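Local coordinates for protein alcohol dehydrogenase, zinc-containing (PDB 1VJ0) that probably works as a zinc-dependent oxidoreductase of the alcohol dehydrogenase family, binding two zinc ions per chain, at residues A[267-272]-A[287-292]. Residues are numbered along the deposited sequence; the frame is centred on the assembly and turned at random.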
# COMPACT_ATOMS: atom_id res chain seq x y z
N GLY A 267 6.11 -22.36 5.11
CA GLY A 267 7.06 -21.45 5.73
C GLY A 267 6.31 -20.29 6.38
O GLY A 267 5.10 -20.08 6.17
N ALA A 268 7.03 -19.56 7.22
CA ALA A 268 6.54 -18.32 7.86
C ALA A 268 6.15 -17.22 6.87
O ALA A 268 6.84 -17.00 5.89
CB ALA A 268 7.63 -17.77 8.83
N ASP A 269 5.08 -16.49 7.19
CA ASP A 269 4.61 -15.35 6.40
C ASP A 269 5.48 -14.11 6.70
O ASP A 269 5.78 -13.30 5.81
CB ASP A 269 3.16 -15.09 6.80
CG ASP A 269 2.26 -16.29 6.53
OD1 ASP A 269 2.28 -16.79 5.36
OD2 ASP A 269 1.53 -16.83 7.39
N PHE A 270 5.93 -14.02 7.96
CA PHE A 270 6.60 -12.85 8.49
C PHE A 270 7.61 -13.29 9.54
O PHE A 270 7.29 -14.04 10.44
CB PHE A 270 5.59 -11.82 9.05
CG PHE A 270 6.24 -10.58 9.68
CD1 PHE A 270 6.69 -10.59 11.01
CD2 PHE A 270 6.47 -9.43 8.92
CE1 PHE A 270 7.32 -9.43 11.56
CE2 PHE A 270 7.05 -8.28 9.48
CZ PHE A 270 7.48 -8.30 10.80
N ILE A 271 8.85 -12.87 9.37
CA ILE A 271 9.90 -13.10 10.34
C ILE A 271 10.48 -11.79 10.85
O ILE A 271 10.74 -10.88 10.07
CB ILE A 271 11.00 -13.98 9.73
CG1 ILE A 271 10.36 -15.27 9.18
CG2 ILE A 271 12.05 -14.33 10.77
CD1 ILE A 271 11.34 -16.27 8.65
N LEU A 272 10.80 -11.75 12.15
CA LEU A 272 11.52 -10.63 12.75
C LEU A 272 12.87 -11.12 13.24
O LEU A 272 12.93 -12.03 14.08
CB LEU A 272 10.74 -10.08 13.95
CG LEU A 272 11.47 -8.96 14.72
CD1 LEU A 272 11.58 -7.71 13.85
CD2 LEU A 272 10.73 -8.70 15.99
N LEU A 287 13.38 -20.47 6.62
CA LEU A 287 12.07 -20.63 7.23
C LEU A 287 10.96 -19.83 6.53
O LEU A 287 9.76 -20.04 6.83
CB LEU A 287 12.09 -20.16 8.69
CG LEU A 287 13.02 -20.93 9.64
CD1 LEU A 287 12.95 -20.29 11.00
CD2 LEU A 287 12.64 -22.42 9.67
N LEU A 288 11.37 -18.88 5.69
CA LEU A 288 10.45 -17.93 5.07
C LEU A 288 9.69 -18.60 3.89
O LEU A 288 10.32 -19.30 3.05
CB LEU A 288 11.28 -16.73 4.58
CG LEU A 288 10.58 -15.41 4.24
CD1 LEU A 288 9.91 -14.82 5.45
CD2 LEU A 288 11.62 -14.43 3.65
N ARG A 289 8.37 -18.42 3.81
CA ARG A 289 7.67 -18.91 2.65
C ARG A 289 8.01 -18.09 1.43
O ARG A 289 8.54 -16.95 1.50
CB ARG A 289 6.17 -18.91 2.83
CG ARG A 289 5.46 -17.56 2.88
CD ARG A 289 3.96 -17.72 2.47
NE ARG A 289 3.16 -16.51 2.68
CZ ARG A 289 2.91 -15.59 1.76
NH1 ARG A 289 3.44 -15.64 0.54
NH2 ARG A 289 2.08 -14.60 2.04
N ARG A 290 7.76 -18.71 0.31
CA ARG A 290 7.73 -18.00 -0.97
C ARG A 290 6.73 -16.86 -0.84
O ARG A 290 5.61 -17.11 -0.47
CB ARG A 290 7.34 -18.96 -2.07
CG ARG A 290 8.46 -19.90 -2.41
CD ARG A 290 8.19 -20.66 -3.65
NE ARG A 290 8.83 -20.04 -4.81
CZ ARG A 290 8.38 -20.13 -6.05
NH1 ARG A 290 7.25 -20.80 -6.33
NH2 ARG A 290 9.04 -19.54 -7.04
N GLY A 291 7.17 -15.66 -1.14
CA GLY A 291 6.37 -14.41 -1.00
C GLY A 291 6.44 -13.80 0.39
O GLY A 291 5.81 -12.77 0.63
N GLY A 292 7.19 -14.43 1.29
CA GLY A 292 7.34 -14.00 2.67
C GLY A 292 8.06 -12.67 2.90
O GLY A 292 8.76 -12.13 1.99
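A short parallel bridge, backed by a buried salt bridge, ties Ala-268 and Asp-269 at the start of strand 268-273 to Leu-287, Leu-288 and Arg-289, where helix 280-287 gives way to the turn before strand 292-296. Ala-268 uses both of its backbone groups on the residues flanking Leu-288: its N donates to Leu-287 O (2.8 Å), and its O accepts an almost straight bond from Arg-289 N (2.9 Å). Gly-267, having no side chain, lets its CA come within 3.2 Å of Leu-287 O.

Next to the bridge, Arg-289 runs its extended chain past the Ala-268 carbonyl, CG 3.4 Å from Ala-268 O, and brings NE to Asp-269 OD1 at 2.8 Å. The oxygen lies in the guanidinium plane and uses its anti lone pair, while the carboxylate is turned 71° from that plane. Asp-269 OD2 accepts from Thr-198 N, so the carboxylate also reaches the neighbouring strand 198-202. Arg-289 NH1 bonds Arg-290 O at 2.8 Å, bracing the type II turn 289-292, and pairs with Glu-123 of a second subunit; these several partners fix the rotation of the guanidinium.

Further along, Ile-271 sends CG1 beside its own backbone N (chi1 -54°), so that CG1 and CD1 pack against Leu-288 CD1, each at 3.8 Å, and CD1 also touches Leu-287 CB.

Here the chain returns to the sheet at the close of a right-handed beta-alpha-beta crossover, strand 268-273, helix 280-287, strand 292-296, between adjacent parallel strands of the Rossmann-type domain expected to bind nucleotide in zinc-dependent dehydrogenases.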